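Local coordinates for protein betaine aldehyde dehydrogenase (Staphylococcus aureus subsp. aureus COL, PDB 4QTO) that catalyses the NAD-dependent oxidation of betaine aldehyde to glycine betaine, as a tetrameric member of the aldehyde dehydrogenase family, at residues 241-244 / 245-249; 257-260 / 261-265; 426-429 / 430-434; 319-323 / 324-328; 92-95 / 96-100. One frame throughout, in Å; residues are numbered along the deposited sequence. Where two conformers were deposited one is given.

Interaction 1: residues 241-244 / 245-249; sequences GDVM and SGHKE
S245 folds its side chain back onto G241, so that one carbonyl is gripped twice. The amide S245 N reaches G241 O at 3.0 Å, and the hydroxyl S245 OG donates to the same G241 O at 3.0 Å from the opposite face of the carbonyl plane. The hydroxyl can do this because chi1 of 56° sets OG between its own backbone N and carbonyl carbon, turned back along the helix. S245 OG also accepts a hydrogen bond from a water at 2.7 Å; the same water donates to D242 OD1, bridging the two side chains. N268 ND2 hydrogen-bonds to both, and H264 NE2 is a further partner of D242 OD1.

This is the last turn of helix 237-246, and its hydrogen bonding frays. G246 N divides itself between D242 O and V243 O, both weakly, and H247 N makes a weak bond to V243 O at 3.1 Å. H247 then leaves helical geometry, and its ring nitrogen ND1 accepts a nearly straight hydrogen bond (166°) from E249 N at 3.0 Å, which ties the ring to the following turn. The carbonyl of M244 accepts from T175 OG1, while V243 and H247 lean on helix 69-85.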
loop_
_atom_site.group_PDB
_atom_site.type_symbol
_atom_site.label_atom_id
_atom_site.label_comp_id
_atom_site.label_asym_id
_atom_site.label_seq_id
_atom_site.Cartn_x
_atom_site.Cartn_y
_atom_site.Cartn_z
ATOM N N GLY A 241 9.651 -28.234 -23.728
ATOM C CA GLY A 241 8.719 -27.734 -22.715
ATOM C C GLY A 241 8.895 -28.394 -21.373
ATOM O O GLY A 241 8.801 -27.717 -20.326
ATOM N N ASP A 242 9.171 -29.698 -21.380
ATOM C CA ASP A 242 9.387 -30.407 -20.134
ATOM C C ASP A 242 10.592 -29.892 -19.368
ATOM O O ASP A 242 10.561 -29.806 -18.130
ATOM C CB ASP A 242 9.489 -31.912 -20.348
ATOM C CG ASP A 242 8.135 -32.560 -20.628
ATOM O OD1 ASP A 242 7.072 -31.908 -20.441
ATOM O OD2 ASP A 242 8.149 -33.736 -21.029
ATOM N N VAL A 243 11.694 -29.572 -20.069
ATOM C CA VAL A 243 12.848 -29.000 -19.373
ATOM C C VAL A 243 12.530 -27.617 -18.816
ATOM O O VAL A 243 12.880 -27.300 -17.681
ATOM C CB VAL A 243 14.091 -28.917 -20.322
ATOM C CG1 VAL A 243 15.225 -28.086 -19.735
ATOM C CG2 VAL A 243 14.577 -30.307 -20.652
ATOM N N MET A 244 11.826 -26.804 -19.589
ATOM C CA MET A 244 11.496 -25.458 -19.133
ATOM C C MET A 244 10.567 -25.428 -17.935
ATOM O O MET A 244 10.660 -24.522 -17.105
ATOM C CB MET A 244 10.929 -24.627 -20.270
ATOM C CG MET A 244 11.986 -24.390 -21.338
ATOM S SD MET A 244 11.399 -23.308 -22.657
ATOM C CE MET A 244 11.304 -21.754 -21.721
ATOM N N SER A 245 9.702 -26.430 -17.813
ATOM C CA SER A 245 8.780 -26.453 -16.675
ATOM C C SER A 245 9.260 -27.331 -15.530
ATOM O O SER A 245 8.797 -27.163 -14.398
ATOM C CB SER A 245 7.398 -26.911 -17.097
ATOM O OG SER A 245 7.456 -28.174 -17.736
ATOM N N GLY A 246 10.172 -28.249 -15.793
ATOM C CA GLY A 246 10.578 -29.231 -14.797
ATOM C C GLY A 246 11.985 -29.173 -14.256
ATOM O O GLY A 246 12.374 -30.056 -13.494
ATOM N N HIS A 247 12.771 -28.178 -14.666
ATOM C CA HIS A 247 14.157 -28.096 -14.234
ATOM C C HIS A 247 14.264 -27.588 -12.797
ATOM O O HIS A 247 13.537 -26.649 -12.382
ATOM C CB HIS A 247 14.956 -27.194 -15.169
ATOM C CG HIS A 247 16.423 -27.427 -15.103
ATOM N ND1 HIS A 247 17.202 -26.919 -14.092
ATOM C CD2 HIS A 247 17.245 -28.169 -15.876
ATOM C CE1 HIS A 247 18.448 -27.310 -14.263
ATOM N NE2 HIS A 247 18.504 -28.064 -15.349
ATOM N N LYS A 248 15.179 -28.167 -12.032
ATOM C CA LYS A 248 15.328 -27.805 -10.633
ATOM C C LYS A 248 15.828 -26.390 -10.371
ATOM O O LYS A 248 15.620 -25.853 -9.286
ATOM C CB LYS A 248 16.247 -28.802 -9.900
ATOM C CG LYS A 248 17.694 -28.729 -10.304
ATOM C CD LYS A 248 18.525 -29.700 -9.445
ATOM C CE LYS A 248 19.992 -29.312 -9.495
ATOM N NZ LYS A 248 20.884 -30.221 -8.715
ATOM N N GLU A 249 16.472 -25.787 -11.366
ATOM C CA GLU A 249 17.020 -24.420 -11.194
ATOM C C GLU A 249 16.035 -23.313 -11.530
ATOM O O GLU A 249 16.394 -22.128 -11.450
ATOM C CB GLU A 249 18.299 -24.222 -12.009
ATOM C CG GLU A 249 19.434 -25.104 -11.542
ATOM C CD GLU A 249 19.836 -24.868 -10.096
ATOM O OE1 GLU A 249 19.633 -23.764 -9.539
ATOM O OE2 GLU A 249 20.415 -25.810 -9.512
HETATM O O HOH W 1 5.993 -29.303 -19.750
#

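Interaction 2: residues 257-260 / 261-265; sequences GGIE and TGKHI
K263 runs back along the first turn of its helix over I259 and E260. With CG anti to its own carbonyl carbon (chi1 -68°), the side chain heads toward the N-terminal end of the helix and stays extended to its tip. CB lies over the carbonyl oxygens of I259 and E260. CG settles on I259 O at 3.3 Å, and CD has I259 O and E260 OE2 on the same side of it, both at van der Waals range or beyond. K263 CE packs 3.7 Å from I259 CG1, with CD1 of the isoleucine close behind; these two side chains lie alongside each other and point the same way. At the tip, NZ comes within 3.9 Å of E260 OE2, a long salt bridge made across the lysine chain by a glutamate bent at chi2 (-55°). The ammonium has firmer partners in Q485 and in the backbone O of N271 of the second subunit, so this lysine also belongs to a subunit interface.

The turn opens helix 259-269, the helical arm of a beta-alpha-beta unit between strands 252-256 and 275-279 in the Rossmann-like part of the fold. G258 is its N-cap residue and lies close to a bound PEG fragment. G258 O accepts a hydrogen bond from G262 N at 2.9 Å, the first in a regular i to i+4 ladder continued by K263 N to I259 O and H264 N to E260 O. T261 rests on F255 of the preceding strand, and I259 is covered by I439 and Y440 as well as Q485.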
loop_
_atom_site.group_PDB
_atom_site.type_symbol
_atom_site.label_atom_id
_atom_site.label_comp_id
_atom_site.label_asym_id
_atom_site.label_seq_id
_atom_site.Cartn_x
_atom_site.Cartn_y
_atom_site.Cartn_z
ATOM N N GLY A 257 -1.168 -20.117 -22.811
ATOM C CA GLY A 257 -1.490 -21.051 -23.889
ATOM C C GLY A 257 -2.705 -21.892 -23.593
ATOM O O GLY A 257 -3.563 -21.485 -22.845
ATOM N N GLY A 258 -2.751 -23.070 -24.208
ATOM C CA GLY A 258 -3.936 -23.938 -24.067
ATOM C C GLY A 258 -4.034 -24.617 -22.727
ATOM O O GLY A 258 -3.002 -24.901 -22.086
ATOM N N ILE A 259 -5.253 -24.919 -22.337
ATOM C CA ILE A 259 -5.534 -25.548 -21.041
ATOM C C ILE A 259 -4.828 -26.888 -20.843
ATOM O O ILE A 259 -4.255 -27.129 -19.778
ATOM C CB ILE A 259 -7.039 -25.591 -20.751
ATOM C CG1 ILE A 259 -7.295 -26.068 -19.348
ATOM C CG2 ILE A 259 -7.783 -26.461 -21.767
ATOM C CD1 ILE A 259 -8.732 -25.911 -18.879
ATOM N N GLU A 260 -4.862 -27.763 -21.839
ATOM C CA GLU A 260 -4.254 -29.105 -21.628
ATOM C C GLU A 260 -2.750 -29.032 -21.449
ATOM O O GLU A 260 -2.183 -29.696 -20.563
ATOM C CB GLU A 260 -4.706 -30.098 -22.709
ATOM C CG GLU A 260 -6.211 -30.411 -22.595
ATOM C CD GLU A 260 -6.648 -30.936 -21.197
ATOM O OE1 GLU A 260 -5.986 -31.840 -20.611
ATOM O OE2 GLU A 260 -7.660 -30.425 -20.630
ATOM N N THR A 261 -2.101 -28.160 -22.208
ATOM C CA THR A 261 -0.668 -27.956 -22.067
ATOM C C THR A 261 -0.376 -27.301 -20.719
ATOM O O THR A 261 0.581 -27.689 -20.036
ATOM C CB THR A 261 -0.121 -27.084 -23.213
ATOM O OG1 THR A 261 -0.321 -27.816 -24.436
ATOM C CG2 THR A 261 1.358 -26.815 -23.045
ATOM N N GLY A 262 -1.186 -26.316 -20.327
ATOM C CA GLY A 262 -0.989 -25.666 -19.040
ATOM C C GLY A 262 -1.062 -26.634 -17.861
ATOM O O GLY A 262 -0.281 -26.518 -16.903
ATOM N N LYS A 263 -2.025 -27.541 -17.895
ATOM C CA LYS A 263 -2.160 -28.524 -16.798
ATOM C C LYS A 263 -0.910 -29.409 -16.731
ATOM O O LYS A 263 -0.418 -29.706 -15.641
ATOM C CB LYS A 263 -3.414 -29.361 -16.975
ATOM C CG LYS A 263 -4.685 -28.568 -16.792
ATOM C CD LYS A 263 -5.894 -29.429 -17.000
ATOM C CE LYS A 263 -7.135 -28.623 -16.669
ATOM N NZ LYS A 263 -8.358 -29.393 -16.935
ATOM N N HIS A 264 -0.401 -29.815 -17.894
ATOM C CA HIS A 264 0.822 -30.637 -17.994
ATOM C C HIS A 264 2.012 -29.888 -17.418
ATOM O O HIS A 264 2.802 -30.452 -16.660
ATOM C CB HIS A 264 1.060 -31.033 -19.445
ATOM C CG HIS A 264 2.316 -31.812 -19.670
ATOM N ND1 HIS A 264 2.395 -33.177 -19.483
ATOM C CD2 HIS A 264 3.536 -31.421 -20.106
ATOM C CE1 HIS A 264 3.622 -33.588 -19.771
ATOM N NE2 HIS A 264 4.337 -32.537 -20.134
ATOM N N ILE A 265 2.131 -28.616 -17.777
ATOM C CA ILE A 265 3.190 -27.746 -17.245
ATOM C C ILE A 265 3.140 -27.647 -15.729
ATOM O O ILE A 265 4.161 -27.771 -15.055
ATOM C CB ILE A 265 3.113 -26.374 -17.900
ATOM C CG1 ILE A 265 3.620 -26.536 -19.334
ATOM C CG2 ILE A 265 3.900 -25.310 -17.121
ATOM C CD1 ILE A 265 3.541 -25.278 -20.177
#

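Interaction 3: residues 426-429 / 430-434; sequences ETEQ and EAIQL
T427 and E430 meet at the N-terminal end of helix 428-436, where the threonine is the N-cap residue. Its OG1 accepts a hydrogen bond from E430 N at 3.0 Å with an N-H...O angle of 159°. The bond depends on the threonine rotamer: chi1 of 63° holds OG1 between the backbone N and the carbonyl carbon, which turns the hydroxyl over the open end of the first turn and sends CG2 anti to the carbonyl. The side chain of E430 crosses that of T427 at about a right angle, its CB 3.5 Å from T427 OG1.

E430 answers from the other direction. With CG anti to its backbone N (chi1 -172°) and the rest of the chain extended, it reaches back to the residue before the cap, and OE1 accepts a hydrogen bond from E426 N at 2.8 Å. The amide arrives on the anti side of the carboxylate and somewhat out of its plane. E430 thus reaches one residue beyond the amide a capping box would use, taking E426 N in place of T427 N, so the box is not formed and T427 N is buried here without a partner. The side chain of E426 bends away at chi2 toward N323.

On other sides of the turn, E428 extends toward helix 451-460, where OE2 forms a salt bridge with R456, and I432 packs on V457 and K460 of the same helix. A431 turns to F425 of the preceding strand. I432 also folds CG1 back along the helix, to 3.4 Å from E428 O.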
loop_
_atom_site.group_PDB
_atom_site.type_symbol
_atom_site.label_atom_id
_atom_site.label_comp_id
_atom_site.label_asym_id
_atom_site.label_seq_id
_atom_site.Cartn_x
_atom_site.Cartn_y
_atom_site.Cartn_z
ATOM N N GLU A 426 -33.740 -14.750 -19.049
ATOM C CA GLU A 426 -34.961 -14.030 -18.721
ATOM C C GLU A 426 -34.714 -12.865 -17.769
ATOM O O GLU A 426 -35.226 -11.758 -17.968
ATOM C CB GLU A 426 -35.977 -14.997 -18.114
ATOM C CG GLU A 426 -37.344 -14.416 -17.871
ATOM C CD GLU A 426 -38.062 -13.987 -19.157
ATOM O OE1 GLU A 426 -37.811 -14.565 -20.248
ATOM O OE2 GLU A 426 -38.904 -13.082 -19.036
ATOM N N THR A 427 -33.948 -13.130 -16.720
ATOM C CA THR A 427 -33.697 -12.197 -15.657
ATOM C C THR A 427 -32.210 -11.952 -15.401
ATOM O O THR A 427 -31.348 -12.703 -15.820
ATOM C CB THR A 427 -34.246 -12.793 -14.324
ATOM O OG1 THR A 427 -33.537 -14.003 -13.993
ATOM C CG2 THR A 427 -35.761 -13.107 -14.403
ATOM N N GLU A 428 -31.941 -10.914 -14.633
ATOM C CA GLU A 428 -30.591 -10.615 -14.194
ATOM C C GLU A 428 -29.962 -11.835 -13.478
ATOM O O GLU A 428 -28.803 -12.187 -13.712
ATOM C CB GLU A 428 -30.720 -9.411 -13.280
ATOM C CG GLU A 428 -29.499 -8.946 -12.602
ATOM C CD GLU A 428 -29.804 -7.778 -11.647
ATOM O OE1 GLU A 428 -30.780 -7.026 -11.875
ATOM O OE2 GLU A 428 -29.003 -7.610 -10.708
ATOM N N GLN A 429 -30.749 -12.491 -12.622
ATOM C CA GLN A 429 -30.276 -13.669 -11.893
ATOM C C GLN A 429 -29.892 -14.809 -12.830
ATOM O O GLN A 429 -28.860 -15.461 -12.643
ATOM C CB GLN A 429 -31.336 -14.131 -10.875
ATOM C CG GLN A 429 -31.593 -13.134 -9.739
ATOM C CD GLN A 429 -32.350 -11.840 -10.110
ATOM O OE1 GLN A 429 -33.093 -11.737 -11.122
ATOM N NE2 GLN A 429 -32.196 -10.836 -9.230
ATOM N N GLU A 430 -30.706 -15.035 -13.854
ATOM C CA GLU A 430 -30.404 -16.087 -14.844
ATOM C C GLU A 430 -29.150 -15.739 -15.672
ATOM O O GLU A 430 -28.329 -16.609 -15.956
ATOM C CB GLU A 430 -31.588 -16.360 -15.765
ATOM C CG GLU A 430 -31.307 -17.577 -16.634
ATOM C CD GLU A 430 -32.451 -18.015 -17.541
ATOM O OE1 GLU A 430 -33.355 -17.218 -17.869
ATOM O OE2 GLU A 430 -32.419 -19.190 -17.928
ATOM N N ALA A 431 -28.979 -14.468 -16.024
ATOM C CA ALA A 431 -27.779 -14.020 -16.767
ATOM C C ALA A 431 -26.509 -14.379 -15.983
ATOM O O ALA A 431 -25.538 -14.904 -16.524
ATOM C CB ALA A 431 -27.817 -12.518 -17.034
ATOM N N ILE A 432 -26.524 -14.050 -14.694
ATOM C CA ILE A 432 -25.396 -14.354 -13.824
ATOM C C ILE A 432 -25.154 -15.876 -13.710
ATOM O O ILE A 432 -24.005 -16.344 -13.813
ATOM C CB ILE A 432 -25.621 -13.750 -12.419
ATOM C CG1 ILE A 432 -25.601 -12.210 -12.509
ATOM C CG2 ILE A 432 -24.583 -14.290 -11.459
ATOM C CD1 ILE A 432 -26.228 -11.551 -11.299
ATOM N N GLN A 433 -26.228 -16.637 -13.500
ATOM C CA GLN A 433 -26.112 -18.098 -13.364
ATOM C C GLN A 433 -25.513 -18.734 -14.618
ATOM O O GLN A 433 -24.607 -19.559 -14.533
ATOM C CB GLN A 433 -27.462 -18.720 -13.043
ATOM C CG GLN A 433 -27.970 -18.411 -11.653
ATOM C CD GLN A 433 -29.364 -18.946 -11.393
ATOM O OE1 GLN A 433 -29.925 -19.697 -12.203
ATOM N NE2 GLN A 433 -29.937 -18.557 -10.251
ATOM N N LEU A 434 -26.000 -18.331 -15.790
ATOM C CA LEU A 434 -25.480 -18.860 -17.051
ATOM C C LEU A 434 -24.041 -18.433 -17.294
ATOM O O LEU A 434 -23.187 -19.233 -17.655
ATOM C CB LEU A 434 -26.350 -18.411 -18.224
ATOM C CG LEU A 434 -27.719 -19.067 -18.289
ATOM C CD1 LEU A 434 -28.525 -18.412 -19.394
ATOM C CD2 LEU A 434 -27.569 -20.563 -18.556
#

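Interaction 4: residues 319-323 / 324-328; sequences ILVQN and SIKDK
V321, buried near the end of strand 318-322 and pointing toward the helix segment, receives side chains from the first turn of helix 323-337 in the seven-stranded sheet domain; the axes of 319-322 and 324-328 run at 115° to each other. S324 comes first at this strand-to-helix corner; its OG sits 3.7 Å from Q322 CG and is hydrogen-bonded to D290, the residue whose backbone N is also held by Q322 OE1.

I325 follows. Its N donates to Q322 O at 3.0 Å from above the carbonyl plane, 43° out of it, as the chain turns sharply. With chi1 at 60°, CG1 falls between the backbone N and the carbonyl carbon and is directed at the strand, 3.8 Å from V321 CG2, the two side chains meeting at a slant.

K326 takes the other methyl: its CG lies 3.7 Å from V321 CG1, crossing the valine at about a right angle. Its chain continues beside N323, and NZ ends in a salt bridge with E330, one turn on. K326 N makes a weak bond to N323 O.

D327 is linked to the corner through solvent: its N donates to a water at 3.0 Å, which in turn donates to N323 O at 2.8 Å.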
loop_
_atom_site.group_PDB
_atom_site.type_symbol
_atom_site.label_atom_id
_atom_site.label_comp_id
_atom_site.label_asym_id
_atom_site.label_seq_id
_atom_site.Cartn_x
_atom_site.Cartn_y
_atom_site.Cartn_z
ATOM N N ILE A 319 -22.337 -15.174 -26.136
ATOM C CA ILE A 319 -23.254 -14.035 -26.019
ATOM C C ILE A 319 -24.486 -14.492 -25.253
ATOM O O ILE A 319 -25.080 -15.545 -25.549
ATOM C CB ILE A 319 -23.642 -13.449 -27.368
ATOM C CG1 ILE A 319 -22.398 -12.913 -28.101
ATOM C CG2 ILE A 319 -24.709 -12.369 -27.176
ATOM C CD1 ILE A 319 -22.584 -12.615 -29.552
ATOM N N LEU A 320 -24.849 -13.730 -24.232
ATOM C CA LEU A 320 -26.026 -13.970 -23.397
ATOM C C LEU A 320 -26.894 -12.739 -23.574
ATOM O O LEU A 320 -26.508 -11.641 -23.178
ATOM C CB LEU A 320 -25.657 -14.162 -21.940
ATOM C CG LEU A 320 -24.880 -15.413 -21.624
ATOM C CD1 LEU A 320 -24.207 -15.407 -20.279
ATOM C CD2 LEU A 320 -25.825 -16.574 -21.708
ATOM N N VAL A 321 -28.059 -12.900 -24.210
ATOM C CA VAL A 321 -28.911 -11.747 -24.552
ATOM C C VAL A 321 -30.294 -11.922 -23.934
ATOM O O VAL A 321 -30.868 -13.031 -23.895
ATOM C CB VAL A 321 -28.988 -11.535 -26.089
ATOM C CG1 VAL A 321 -29.573 -12.739 -26.793
ATOM C CG2 VAL A 321 -29.782 -10.277 -26.423
ATOM N N GLN A 322 -30.839 -10.849 -23.406
ATOM C CA GLN A 322 -32.125 -10.938 -22.743
ATOM C C GLN A 322 -33.203 -11.446 -23.718
ATOM O O GLN A 322 -33.253 -10.987 -24.849
ATOM C CB GLN A 322 -32.474 -9.601 -22.054
ATOM C CG GLN A 322 -33.580 -9.759 -21.047
ATOM C CD GLN A 322 -33.541 -8.684 -19.972
ATOM O OE1 GLN A 322 -33.017 -7.576 -20.152
ATOM N NE2 GLN A 322 -34.040 -9.038 -18.796
ATOM N N ASN A 323 -34.042 -12.386 -23.249
ATOM C CA ASN A 323 -35.039 -12.999 -24.110
ATOM C C ASN A 323 -35.889 -12.013 -24.870
ATOM O O ASN A 323 -36.241 -12.247 -26.048
ATOM C CB ASN A 323 -35.943 -13.955 -23.320
ATOM C CG ASN A 323 -35.235 -15.240 -22.930
ATOM O OD1 ASN A 323 -34.377 -15.746 -23.669
ATOM N ND2 ASN A 323 -35.611 -15.793 -21.784
ATOM N N SER A 324 -36.252 -10.922 -24.213
ATOM C CA SER A 324 -37.088 -9.906 -24.821
ATOM C C SER A 324 -36.554 -9.288 -26.105
ATOM O O SER A 324 -37.339 -8.844 -26.959
ATOM C CB SER A 324 -37.377 -8.809 -23.776
ATOM O OG SER A 324 -36.155 -8.311 -23.266
ATOM N N ILE A 325 -35.227 -9.227 -26.246
ATOM C CA ILE A 325 -34.590 -8.676 -27.442
ATOM C C ILE A 325 -33.759 -9.691 -28.222
ATOM O O ILE A 325 -33.042 -9.311 -29.149
ATOM C CB ILE A 325 -33.732 -7.438 -27.144
ATOM C CG1 ILE A 325 -32.592 -7.706 -26.152
ATOM C CG2 ILE A 325 -34.624 -6.302 -26.655
ATOM C CD1 ILE A 325 -31.417 -6.749 -26.262
ATOM N N LYS A 326 -33.867 -10.963 -27.854
ATOM C CA LYS A 326 -33.032 -11.977 -28.483
ATOM C C LYS A 326 -33.241 -12.078 -29.983
ATOM O O LYS A 326 -32.274 -12.130 -30.728
ATOM C CB LYS A 326 -33.275 -13.320 -27.798
ATOM C CG LYS A 326 -32.484 -14.458 -28.374
ATOM C CD LYS A 326 -32.706 -15.664 -27.485
ATOM C CE LYS A 326 -32.040 -16.896 -28.008
ATOM N NZ LYS A 326 -32.763 -17.402 -29.200
ATOM N N ASP A 327 -34.490 -12.094 -30.441
ATOM C CA ASP A 327 -34.745 -12.175 -31.883
ATOM C C ASP A 327 -34.209 -10.943 -32.650
ATOM O O ASP A 327 -33.575 -11.076 -33.684
ATOM C CB ASP A 327 -36.214 -12.412 -32.140
ATOM C CG ASP A 327 -36.681 -13.755 -31.635
ATOM O OD1 ASP A 327 -35.846 -14.683 -31.501
ATOM O OD2 ASP A 327 -37.893 -13.928 -31.445
ATOM N N LYS A 328 -34.468 -9.746 -32.117
ATOM C CA LYS A 328 -33.981 -8.490 -32.697
ATOM C C LYS A 328 -32.449 -8.517 -32.772
ATOM O O LYS A 328 -31.828 -8.156 -33.794
ATOM C CB LYS A 328 -34.432 -7.341 -31.771
ATOM C CG LYS A 328 -34.016 -5.944 -32.164
ATOM C CD LYS A 328 -34.319 -4.935 -31.081
ATOM C CE LYS A 328 -33.925 -3.545 -31.529
ATOM N NZ LYS A 328 -34.239 -2.505 -30.510
HETATM O O HOH W 2 -36.944 -11.741 -28.754
#

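Interaction 5: residues 92-95 / 96-100; sequences TAET and RGKKV
R96 lies back over T92 and A93 at the start of helix 93-109, a helix capped at its N-terminus by T92. Backbone hydrogen bonds set up this first turn: R96 N meets T92 O at 3.0 Å, followed by G97 N to A93 O, K98 N to E94 O and K99 N to T95 O. The cap itself is made within the threonine pair, where T92 OG1 accepts a hydrogen bond from T95 N at 3.1 Å.

Charged side chains reach outward to other subunits. E94 and K98 run alongside each other, K98 CE 4.1 Å from E94 CG, but their charged ends have other partners: K98 NZ hydrogen-bonds to N138 and E94 OE2 to Q477, both of the fourth subunit, while T92 and E94 pack on P158 of the third. K99 turns instead to the carbonyls of V223 and G224 in its own chain.

Packing against the backbone and small side chains belongs mainly to R96. CG anti to the carbonyl carbon (chi1 -66°) and a bend at chi3 (-60°) bring the guanidinium back beside the helix start, with A93 CA and T92 O over one face, both offset toward its rim. NE is fixed by a hydrogen bond to A196 O, so the group is both covered and tethered. R96 NH2 is 3.7 Å from A93 CB, and R96 CG lies 3.4 Å from T92 O.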
loop_
_atom_site.group_PDB
_atom_site.type_symbol
_atom_site.label_atom_id
_atom_site.label_comp_id
_atom_site.label_asym_id
_atom_site.label_seq_id
_atom_site.Cartn_x
_atom_site.Cartn_y
_atom_site.Cartn_z
ATOM N N THR A 92 20.920 -1.498 -9.180
ATOM C CA THR A 92 19.905 -0.667 -8.514
ATOM C C THR A 92 18.585 -0.743 -9.259
ATOM O O THR A 92 18.537 -0.907 -10.485
ATOM C CB THR A 92 20.293 0.823 -8.370
ATOM O OG1 THR A 92 20.264 1.470 -9.640
ATOM C CG2 THR A 92 21.652 0.998 -7.683
ATOM N N ALA A 93 17.472 -0.631 -8.527
ATOM C CA ALA A 93 16.156 -0.721 -9.186
ATOM C C ALA A 93 15.961 0.432 -10.159
ATOM O O ALA A 93 15.372 0.263 -11.218
ATOM C CB ALA A 93 15.033 -0.772 -8.154
ATOM N N GLU A 94 16.474 1.601 -9.798
ATOM C CA GLU A 94 16.367 2.789 -10.669
ATOM C C GLU A 94 17.074 2.531 -12.007
ATOM O O GLU A 94 16.532 2.823 -13.068
ATOM C CB GLU A 94 17.003 3.988 -9.974
ATOM C CG GLU A 94 16.917 5.267 -10.792
ATOM C CD GLU A 94 17.701 6.386 -10.126
ATOM O OE1 GLU A 94 18.957 6.307 -10.073
ATOM O OE2 GLU A 94 17.068 7.352 -9.614
ATOM N N THR A 95 18.242 1.909 -11.955
ATOM C CA THR A 95 18.978 1.563 -13.185
ATOM C C THR A 95 18.265 0.490 -13.992
ATOM O O THR A 95 18.196 0.604 -15.207
ATOM C CB THR A 95 20.445 1.223 -12.870
ATOM O OG1 THR A 95 21.106 2.421 -12.453
ATOM C CG2 THR A 95 21.173 0.680 -14.124
ATOM N N ARG A 96 17.723 -0.529 -13.325
ATOM C CA ARG A 96 16.941 -1.530 -14.024
ATOM C C ARG A 96 15.767 -0.870 -14.752
ATOM O O ARG A 96 15.489 -1.173 -15.907
ATOM C CB ARG A 96 16.468 -2.638 -13.089
ATOM C CG ARG A 96 17.604 -3.496 -12.510
ATOM C CD ARG A 96 17.087 -4.823 -11.978
ATOM N NE ARG A 96 16.115 -4.642 -10.917
ATOM C CZ ARG A 96 16.375 -4.662 -9.618
ATOM N NH1 ARG A 96 17.567 -5.047 -9.175
ATOM N NH2 ARG A 96 15.386 -4.428 -8.766
ATOM N N GLY A 97 15.106 0.069 -14.086
ATOM C CA GLY A 97 14.008 0.770 -14.710
ATOM C C GLY A 97 14.446 1.557 -15.941
ATOM O O GLY A 97 13.742 1.574 -16.959
ATOM N N LYS A 98 15.603 2.202 -15.878
ATOM C CA LYS A 98 16.104 2.943 -17.056
ATOM C C LYS A 98 16.321 2.000 -18.254
ATOM O O LYS A 98 16.050 2.377 -19.397
ATOM C CB LYS A 98 17.399 3.668 -16.748
ATOM C CG LYS A 98 17.259 4.840 -15.785
ATOM C CD LYS A 98 18.641 5.447 -15.492
ATOM C CE LYS A 98 18.696 6.425 -14.311
ATOM N NZ LYS A 98 17.735 7.503 -14.525
ATOM N N LYS A 99 16.833 0.806 -17.989
ATOM C CA LYS A 99 17.061 -0.173 -19.054
ATOM C C LYS A 99 15.737 -0.655 -19.639
ATOM O O LYS A 99 15.612 -0.840 -20.846
ATOM C CB LYS A 99 17.891 -1.356 -18.533
ATOM C CG LYS A 99 19.337 -1.019 -18.207
ATOM C CD LYS A 99 20.205 -1.181 -19.395
ATOM C CE LYS A 99 21.674 -1.126 -19.041
ATOM N NZ LYS A 99 22.403 -1.291 -20.312
ATOM N N VAL A 100 14.730 -0.876 -18.792
ATOM C CA VAL A 100 13.423 -1.307 -19.286
ATOM C C VAL A 100 12.808 -0.163 -20.128
ATOM O O VAL A 100 12.159 -0.412 -21.153
ATOM C CB VAL A 100 12.541 -1.798 -18.122
ATOM C CG1 VAL A 100 11.149 -2.133 -18.619
ATOM C CG2 VAL A 100 13.171 -3.020 -17.463
#

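Overall arrangement
Along the chain the order is interaction 5, then 1, 2, 4 and 3. They form two touching pairs and one separate site. Interactions 1 and 2, with centres 14 Å apart, lie on the helices that precede and follow strand 252-256 in the Rossmann-like part of the fold, joined by a probable hydrogen bond, D242 OD1 to H264 NE2, 2.8 Å. Interactions 4 and 3, centres 12 Å apart, sit where neighbouring parallel strands 318-322 and 419-425 lead into helices; E426 makes probable hydrogen bonds to Q322 NE2 through its backbone O and to N323 ND2 through its carboxylate. Interaction 5 stands about 17 Å from interaction 1 by nearest atoms, and with interaction 2 it contributes to contacts between subunits of the tetramer.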